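Side-chain contacts in histidine--tRNA ligase (Thermus thermophilus, PDB 1H4V), which catalyses the ATP-dependent attachment of L-histidine to tRNA(His), releasing AMP and diphosphate, and works as a homodimer of the class II synthetase family: residues 101-106 against 137-142; 143-148 against 242-247. One frame throughout, in Å; residues are numbered along the deposited sequence.

Contact 1 (101-106 against 137-142)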
ATOM      1  N   PRO A 101       6.416  10.021 -24.350  1.00 25.27           N
ATOM      2  CA  PRO A 101       7.005   9.590 -23.076  1.00 23.36           C
ATOM      3  C   PRO A 101       6.162   8.596 -22.279  1.00 21.25           C
ATOM      4  O   PRO A 101       4.962   8.458 -22.491  1.00 21.67           O
ATOM      5  CB  PRO A 101       7.173  10.900 -22.323  1.00 22.25           C
ATOM      6  CG  PRO A 101       5.951  11.655 -22.745  1.00 23.11           C
ATOM      7  CD  PRO A 101       5.911  11.402 -24.246  1.00 23.86           C
ATOM      8  N   VAL A 102       6.809   7.899 -21.357  1.00 19.15           N
ATOM      9  CA  VAL A 102       6.099   6.958 -20.513  1.00 17.04           C
ATOM     10  C   VAL A 102       5.869   7.690 -19.197  1.00 16.05           C
ATOM     11  O   VAL A 102       6.816   8.151 -18.562  1.00 15.54           O
ATOM     12  CB  VAL A 102       6.924   5.694 -20.259  1.00 18.44           C
ATOM     13  CG1 VAL A 102       6.156   4.749 -19.363  1.00 14.30           C
ATOM     14  CG2 VAL A 102       7.265   5.031 -21.592  1.00 15.74           C
ATOM     15  N   ARG A 103       4.607   7.826 -18.814  1.00 13.30           N
ATOM     16  CA  ARG A 103       4.269   8.507 -17.583  1.00 11.64           C
ATOM     17  C   ARG A 103       3.973   7.474 -16.502  1.00 11.73           C
ATOM     18  O   ARG A 103       3.156   6.571 -16.688  1.00 10.48           O
ATOM     19  CB  ARG A 103       3.066   9.435 -17.803  1.00 11.36           C
ATOM     20  CG  ARG A 103       3.347  10.624 -18.730  1.00 12.87           C
ATOM     21  CD  ARG A 103       2.137  11.561 -18.774  1.00 17.81           C
ATOM     22  NE  ARG A 103       2.310  12.707 -19.664  1.00 17.94           N
ATOM     23  CZ  ARG A 103       2.297  12.640 -20.993  1.00 18.01           C
ATOM     24  NH1 ARG A 103       2.124  11.477 -21.611  1.00 15.76           N
ATOM     25  NH2 ARG A 103       2.427  13.745 -21.705  1.00 17.04           N
ATOM     26  N   LEU A 104       4.645   7.603 -15.366  1.00 11.65           N
ATOM     27  CA  LEU A 104       4.446   6.651 -14.272  1.00 11.09           C
ATOM     28  C   LEU A 104       4.210   7.367 -12.956  1.00 10.56           C
ATOM     29  O   LEU A 104       4.657   8.499 -12.753  1.00 12.71           O
ATOM     30  CB  LEU A 104       5.674   5.749 -14.112  1.00  9.35           C
ATOM     31  CG  LEU A 104       6.240   5.020 -15.337  1.00  7.79           C
ATOM     32  CD1 LEU A 104       7.637   4.523 -15.000  1.00  9.11           C
ATOM     33  CD2 LEU A 104       5.348   3.870 -15.742  1.00  2.95           C
ATOM     34  N   TRP A 105       3.492   6.714 -12.057  1.00  9.38           N
ATOM     35  CA  TRP A 105       3.276   7.294 -10.749  1.00  9.04           C
ATOM     36  C   TRP A 105       3.292   6.157  -9.753  1.00 10.71           C
ATOM     37  O   TRP A 105       3.073   4.991 -10.107  1.00  8.05           O
ATOM     38  CB  TRP A 105       1.962   8.085 -10.668  1.00  7.38           C
ATOM     39  CG  TRP A 105       0.735   7.260 -10.485  1.00  9.48           C
ATOM     40  CD1 TRP A 105      -0.015   6.669 -11.459  1.00  8.59           C
ATOM     41  CD2 TRP A 105       0.106   6.942  -9.242  1.00 10.59           C
ATOM     42  NE1 TRP A 105      -1.079   6.003 -10.900  1.00 10.03           N
ATOM     43  CE2 TRP A 105      -1.028   6.149  -9.540  1.00 10.48           C
ATOM     44  CE3 TRP A 105       0.394   7.242  -7.903  1.00 12.72           C
ATOM     45  CZ2 TRP A 105      -1.886   5.656  -8.545  1.00 11.47           C
ATOM     46  CZ3 TRP A 105      -0.464   6.751  -6.911  1.00 15.50           C
ATOM     47  CH2 TRP A 105      -1.589   5.963  -7.243  1.00 13.17           C
ATOM     48  N   MET A 106       3.553   6.507  -8.501  1.00 12.50           N
ATOM     49  CA  MET A 106       3.644   5.525  -7.446  1.00 13.42           C
ATOM     50  C   MET A 106       3.452   6.196  -6.092  1.00 14.02           C
ATOM     51  O   MET A 106       3.762   7.375  -5.902  1.00 13.85           O
ATOM     52  CB  MET A 106       5.024   4.856  -7.533  1.00 18.53           C
ATOM     53  CG  MET A 106       5.420   3.924  -6.395  1.00 21.90           C
ATOM     54  SD  MET A 106       6.981   3.075  -6.816  1.00 34.34           S
ATOM     55  CE  MET A 106       8.236   4.178  -6.127  1.00 24.39           C
ATOM     56  N   PRO A 137       9.731  20.565 -23.308  1.00 20.23           N
ATOM     57  CA  PRO A 137       9.376  21.455 -22.195  1.00 19.38           C
ATOM     58  C   PRO A 137       7.914  21.390 -21.765  1.00 20.78           C
ATOM     59  O   PRO A 137       7.551  21.839 -20.671  1.00 22.14           O
ATOM     60  CB  PRO A 137       9.791  22.838 -22.705  1.00 19.64           C
ATOM     61  CG  PRO A 137       9.705  22.701 -24.182  1.00 19.29           C
ATOM     62  CD  PRO A 137      10.276  21.339 -24.437  1.00 17.34           C
ATOM     63  N   ILE A 138       7.070  20.840 -22.629  1.00 19.38           N
ATOM     64  CA  ILE A 138       5.670  20.690 -22.282  1.00 17.46           C
ATOM     65  C   ILE A 138       5.578  19.745 -21.076  1.00 16.03           C
ATOM     66  O   ILE A 138       4.765  19.948 -20.185  1.00 18.64           O
ATOM     67  CB  ILE A 138       4.853  20.120 -23.481  1.00 16.65           C
ATOM     68  CG1 ILE A 138       4.544  21.250 -24.469  1.00 17.71           C
ATOM     69  CG2 ILE A 138       3.566  19.468 -22.995  1.00 12.13           C
ATOM     70  CD1 ILE A 138       3.935  20.792 -25.794  1.00 16.29           C
ATOM     71  N   LEU A 139       6.435  18.733 -21.032  1.00 14.10           N
ATOM     72  CA  LEU A 139       6.406  17.781 -19.933  1.00 15.53           C
ATOM     73  C   LEU A 139       6.788  18.392 -18.592  1.00 18.37           C
ATOM     74  O   LEU A 139       6.282  17.967 -17.548  1.00 18.37           O
ATOM     75  CB  LEU A 139       7.310  16.594 -20.247  1.00 12.90           C
ATOM     76  CG  LEU A 139       6.850  15.913 -21.531  1.00 16.92           C
ATOM     77  CD1 LEU A 139       7.865  14.893 -21.963  1.00 20.71           C
ATOM     78  CD2 LEU A 139       5.482  15.277 -21.309  1.00 16.97           C
ATOM     79  N   ASP A 140       7.674  19.387 -18.616  1.00 19.17           N
ATOM     80  CA  ASP A 140       8.094  20.055 -17.385  1.00 20.52           C
ATOM     81  C   ASP A 140       6.928  20.868 -16.834  1.00 19.31           C
ATOM     82  O   ASP A 140       6.633  20.827 -15.645  1.00 19.01           O
ATOM     83  CB  ASP A 140       9.285  20.980 -17.653  1.00 22.76           C
ATOM     84  CG  ASP A 140      10.431  20.265 -18.334  1.00 28.11           C
ATOM     85  OD1 ASP A 140      11.592  20.460 -17.916  1.00 31.38           O
ATOM     86  OD2 ASP A 140      10.175  19.511 -19.298  1.00 30.74           O
ATOM     87  N   ALA A 141       6.258  21.603 -17.711  1.00 20.06           N
ATOM     88  CA  ALA A 141       5.121  22.405 -17.290  1.00 18.98           C
ATOM     89  C   ALA A 141       4.016  21.484 -16.767  1.00 18.57           C
ATOM     90  O   ALA A 141       3.313  21.821 -15.812  1.00 19.31           O
ATOM     91  CB  ALA A 141       4.608  23.251 -18.459  1.00 13.48           C
ATOM     92  N   GLU A 142       3.866  20.321 -17.395  1.00 17.07           N
ATOM     93  CA  GLU A 142       2.843  19.366 -16.982  1.00 17.67           C
ATOM     94  C   GLU A 142       3.146  18.813 -15.591  1.00 17.84           C
ATOM     95  O   GLU A 142       2.245  18.688 -14.763  1.00 19.90           O
ATOM     96  CB  GLU A 142       2.741  18.225 -17.997  1.00 17.15           C
ATOM     97  CG  GLU A 142       1.705  17.178 -17.665  1.00 18.21           C
ATOM     98  CD  GLU A 142       1.445  16.228 -18.827  1.00 23.78           C
ATOM     99  OE1 GLU A 142       0.307  16.209 -19.349  1.00 23.62           O
ATOM    100  OE2 GLU A 142       2.379  15.500 -19.222  1.00 25.38           O
TER

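Contact 2 (143-148 against 242-247)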
ATOM      1  N   ALA A 143       4.413  18.499 -15.332  1.00 16.39           N
ATOM      2  CA  ALA A 143       4.824  17.978 -14.032  1.00 14.83           C
ATOM      3  C   ALA A 143       4.456  18.989 -12.948  1.00 14.95           C
ATOM      4  O   ALA A 143       3.905  18.624 -11.907  1.00 14.61           O
ATOM      5  CB  ALA A 143       6.332  17.721 -14.017  1.00 12.88           C
ATOM      6  N   VAL A 144       4.761  20.259 -13.212  1.00 14.28           N
ATOM      7  CA  VAL A 144       4.463  21.346 -12.282  1.00 15.55           C
ATOM      8  C   VAL A 144       2.953  21.481 -12.053  1.00 17.30           C
ATOM      9  O   VAL A 144       2.481  21.480 -10.915  1.00 16.59           O
ATOM     10  CB  VAL A 144       5.021  22.705 -12.801  1.00 15.97           C
ATOM     11  CG1 VAL A 144       4.540  23.833 -11.922  1.00 16.79           C
ATOM     12  CG2 VAL A 144       6.562  22.685 -12.808  1.00 15.46           C
ATOM     13  N   VAL A 145       2.193  21.592 -13.136  1.00 17.79           N
ATOM     14  CA  VAL A 145       0.746  21.721 -13.020  1.00 16.27           C
ATOM     15  C   VAL A 145       0.117  20.506 -12.344  1.00 14.07           C
ATOM     16  O   VAL A 145      -0.791  20.654 -11.537  1.00 13.59           O
ATOM     17  CB  VAL A 145       0.085  21.914 -14.396  1.00 19.20           C
ATOM     18  CG1 VAL A 145      -1.416  22.094 -14.226  1.00 24.87           C
ATOM     19  CG2 VAL A 145       0.681  23.124 -15.086  1.00 22.15           C
ATOM     20  N   LEU A 146       0.596  19.306 -12.675  1.00 13.72           N
ATOM     21  CA  LEU A 146       0.060  18.089 -12.067  1.00 14.92           C
ATOM     22  C   LEU A 146       0.242  18.087 -10.543  1.00 15.77           C
ATOM     23  O   LEU A 146      -0.665  17.693  -9.812  1.00 16.91           O
ATOM     24  CB  LEU A 146       0.722  16.844 -12.661  1.00 13.05           C
ATOM     25  CG  LEU A 146       0.216  16.344 -14.018  1.00 15.15           C
ATOM     26  CD1 LEU A 146       0.956  15.079 -14.388  1.00 13.08           C
ATOM     27  CD2 LEU A 146      -1.280  16.070 -13.961  1.00 12.63           C
ATOM     28  N   LEU A 147       1.410  18.522 -10.075  1.00 14.93           N
ATOM     29  CA  LEU A 147       1.678  18.583  -8.648  1.00 15.91           C
ATOM     30  C   LEU A 147       0.781  19.648  -8.045  1.00 17.99           C
ATOM     31  O   LEU A 147       0.135  19.431  -7.017  1.00 18.94           O
ATOM     32  CB  LEU A 147       3.145  18.933  -8.386  1.00 14.69           C
ATOM     33  CG  LEU A 147       3.492  19.290  -6.942  1.00 17.99           C
ATOM     34  CD1 LEU A 147       3.137  18.119  -6.023  1.00 16.04           C
ATOM     35  CD2 LEU A 147       4.972  19.638  -6.846  1.00 13.89           C
ATOM     36  N   TYR A 148       0.735  20.800  -8.699  1.00 18.34           N
ATOM     37  CA  TYR A 148      -0.101  21.903  -8.245  1.00 20.78           C
ATOM     38  C   TYR A 148      -1.547  21.406  -8.095  1.00 21.85           C
ATOM     39  O   TYR A 148      -2.187  21.637  -7.067  1.00 20.74           O
ATOM     40  CB  TYR A 148      -0.025  23.039  -9.266  1.00 22.75           C
ATOM     41  CG  TYR A 148      -0.756  24.298  -8.876  1.00 27.77           C
ATOM     42  CD1 TYR A 148      -0.346  25.055  -7.782  1.00 28.79           C
ATOM     43  CD2 TYR A 148      -1.848  24.747  -9.616  1.00 27.01           C
ATOM     44  CE1 TYR A 148      -1.005  26.230  -7.435  1.00 27.60           C
ATOM     45  CE2 TYR A 148      -2.513  25.916  -9.277  1.00 26.19           C
ATOM     46  CZ  TYR A 148      -2.085  26.654  -8.187  1.00 29.31           C
ATOM     47  OH  TYR A 148      -2.733  27.823  -7.859  1.00 33.33           O
ATOM     48  N   ARG A 242       6.304  29.974 -20.279  1.00 23.13           N
ATOM     49  CA  ARG A 242       5.205  30.316 -21.168  1.00 26.03           C
ATOM     50  C   ARG A 242       4.001  29.409 -20.937  1.00 25.81           C
ATOM     51  O   ARG A 242       2.867  29.886 -20.858  1.00 26.36           O
ATOM     52  CB  ARG A 242       5.646  30.231 -22.634  1.00 30.49           C
ATOM     53  CG  ARG A 242       4.596  30.766 -23.598  1.00 38.73           C
ATOM     54  CD  ARG A 242       5.043  30.665 -25.051  1.00 48.73           C
ATOM     55  NE  ARG A 242       5.012  29.289 -25.542  1.00 56.81           N
ATOM     56  CZ  ARG A 242       5.291  28.938 -26.794  1.00 60.32           C
ATOM     57  NH1 ARG A 242       5.625  29.867 -27.680  1.00 63.85           N
ATOM     58  NH2 ARG A 242       5.223  27.665 -27.163  1.00 60.57           N
ATOM     59  N   HIS A 243       4.242  28.105 -20.814  1.00 24.61           N
ATOM     60  CA  HIS A 243       3.145  27.175 -20.583  1.00 23.47           C
ATOM     61  C   HIS A 243       2.396  27.427 -19.278  1.00 22.87           C
ATOM     62  O   HIS A 243       1.166  27.397 -19.262  1.00 24.76           O
ATOM     63  CB  HIS A 243       3.641  25.729 -20.630  1.00 21.63           C
ATOM     64  CG  HIS A 243       4.188  25.331 -21.963  1.00 22.85           C
ATOM     65  ND1 HIS A 243       3.596  25.709 -23.151  1.00 22.31           N
ATOM     66  CD2 HIS A 243       5.279  24.606 -22.299  1.00 23.01           C
ATOM     67  CE1 HIS A 243       4.303  25.238 -24.161  1.00 21.68           C
ATOM     68  NE2 HIS A 243       5.329  24.565 -23.673  1.00 26.10           N
ATOM     69  N   LEU A 244       3.119  27.683 -18.189  1.00 22.92           N
ATOM     70  CA  LEU A 244       2.464  27.931 -16.905  1.00 23.15           C
ATOM     71  C   LEU A 244       1.614  29.196 -16.955  1.00 24.72           C
ATOM     72  O   LEU A 244       0.511  29.240 -16.401  1.00 24.54           O
ATOM     73  CB  LEU A 244       3.494  28.042 -15.781  1.00 21.40           C
ATOM     74  CG  LEU A 244       4.314  26.777 -15.493  1.00 20.36           C
ATOM     75  CD1 LEU A 244       5.311  27.067 -14.387  1.00 16.03           C
ATOM     76  CD2 LEU A 244       3.384  25.631 -15.108  1.00 18.33           C
ATOM     77  N   GLU A 245       2.127  30.227 -17.612  1.00 25.53           N
ATOM     78  CA  GLU A 245       1.385  31.471 -17.743  1.00 27.24           C
ATOM     79  C   GLU A 245       0.070  31.146 -18.452  1.00 28.16           C
ATOM     80  O   GLU A 245      -1.011  31.514 -17.992  1.00 28.69           O
ATOM     81  CB  GLU A 245       2.209  32.487 -18.551  1.00 24.95           C
ATOM     82  N   ARG A 246       0.182  30.421 -19.559  1.00 28.06           N
ATOM     83  CA  ARG A 246      -0.962  30.026 -20.360  1.00 28.61           C
ATOM     84  C   ARG A 246      -1.938  29.125 -19.588  1.00 29.42           C
ATOM     85  O   ARG A 246      -3.114  29.039 -19.930  1.00 28.92           O
ATOM     86  CB  ARG A 246      -0.452  29.324 -21.618  1.00 30.30           C
ATOM     87  CG  ARG A 246      -1.517  29.002 -22.633  1.00 36.99           C
ATOM     88  CD  ARG A 246      -2.138  30.249 -23.246  1.00 40.75           C
ATOM     89  NE  ARG A 246      -3.256  29.872 -24.102  1.00 43.83           N
ATOM     90  CZ  ARG A 246      -3.122  29.346 -25.315  1.00 43.09           C
ATOM     91  NH1 ARG A 246      -1.918  29.152 -25.829  1.00 40.54           N
ATOM     92  NH2 ARG A 246      -4.197  28.967 -25.994  1.00 47.31           N
ATOM     93  N   LEU A 247      -1.452  28.461 -18.545  1.00 29.52           N
ATOM     94  CA  LEU A 247      -2.302  27.587 -17.741  1.00 28.56           C
ATOM     95  C   LEU A 247      -2.752  28.267 -16.455  1.00 28.67           C
ATOM     96  O   LEU A 247      -3.317  27.630 -15.570  1.00 28.06           O
ATOM     97  CB  LEU A 247      -1.557  26.301 -17.403  1.00 29.76           C
ATOM     98  CG  LEU A 247      -1.418  25.339 -18.583  1.00 28.18           C
ATOM     99  CD1 LEU A 247      -0.323  24.323 -18.316  1.00 26.58           C
ATOM    100  CD2 LEU A 247      -2.755  24.672 -18.828  1.00 23.52           C
TER

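Contact 1 (101-106 against 137-142)
Arg103, on the strand 102-111, meets Glu142, on the helix 137-153, side-on, with two of its nitrogens directed at a single carboxylate oxygen. NE donates to Glu142 OE2 at 2.8 Å, and NH2 of Arg103 donates to the same OE2 at 3.0 Å. The bond from NE is the straighter (154° at the hydrogen), that from NH2 more bent (139°). OE2 lies in the guanidinium plane, but the carboxylate is turned nearly upright to it, 79° away. NH2 lies on the syn lone-pair side of OE2, while NE approaches from above the carboxylate plane. The arginine chain is extended from CG to NE and the glutamate chain beyond CG; the two cross at about a right angle, with the NE side of the guanidinium turned to OE2. The Pro101 ring lies over one guanidinium face, its CG 3.8 Å above the plane and offset toward the rim. Leu139, one turn before Glu142, fills the space beside this pair: its CD1 rests 3.8 Å from Pro101 CG, and its CD2 comes to 3.4 Å from Arg103 NH2. A leucine in place of Arg103 would probably leave the buried Glu142 OE2 without its positive mate and Pro101 without the flat group beneath it. The other glutamate oxygen, OE1, forms a salt bridge to Arg352 of the second subunit, whose Leu361 packs on both Pro101 and Leu139. The contact thus ties the first strand of the antiparallel pair 102-111 and 123-132, the motif 2 hairpin of class II synthetases, to the helix that follows it, at a surface where the anticodon-binding domain of the partner subunit docks.

Contact 2 (143-148 against 242-247)
Leu244 and Leu247, three residues apart, reach across to the neighbouring valines Val144 and Val145 in a wholly apolar contact. Walking from Arg242, the first residue to turn toward the helix 137-153 is His243, which stops short of 143-148 and instead hydrogen-bonds through ND1 to the hydroxyl of Tyr346 of the second subunit. Leu244 follows as the hub. With CG beside the backbone N (chi1 -64°), its forked end reaches the valines although its CB does not point straight at them. Methyl CD2 of Leu244 lies 3.8 Å from Val144 CG1 and 3.7 Å from Val145 CG2, touching both valines at once. It crosses Val144 at about a right angle but runs alongside Val145 in the opposite direction. Arg246 turns elsewhere and forms a salt bridge to Glu343 of the second subunit. Leu247, the first residue to leave helical backbone angles, brings its CD1 to 3.6 Å from Val145 CG2, approaching that valine crosswise. One methyl, Val145 CG2, is therefore shared by both leucines; it stands anti to the carbonyl carbon, which turns it toward both of them. Around this core, Val144 and Leu244 also rest on the strand 160-165, at Val161 and Leu163, and Val144 reaches Phe269 of the strand 267-272. Val145 touches Val249 in the loop before the strand 251-253, while from the helix 338-351 of the second subunit Glu349 packs on Val145 and Phe345 on Leu247, so the two helices lie between the large mixed sheet of their own catalytic domain and the partner subunit.

How the contacts relate
Contact 1 and contact 2 use successive turns of one helix, 137-153, and their centres lie 12 Å apart. Contact 1 joins it to a motif 2 strand, and contact 2 to the helix 231-246, from the later part of the catalytic domain. They also touch directly: Ala141 CB is 3.4 Å from His243 CB, and Ile138 CG1 is 3.5 Å from His243 NE2. Contact 1 combines a salt bridge with apolar packing; contact 2 is apolar throughout. Phe345 of the second subunit reaches both, packing on Glu142 and on Leu247. The structure is ligand-free; both contacts lie in the catalytic domain and both touch the second subunit.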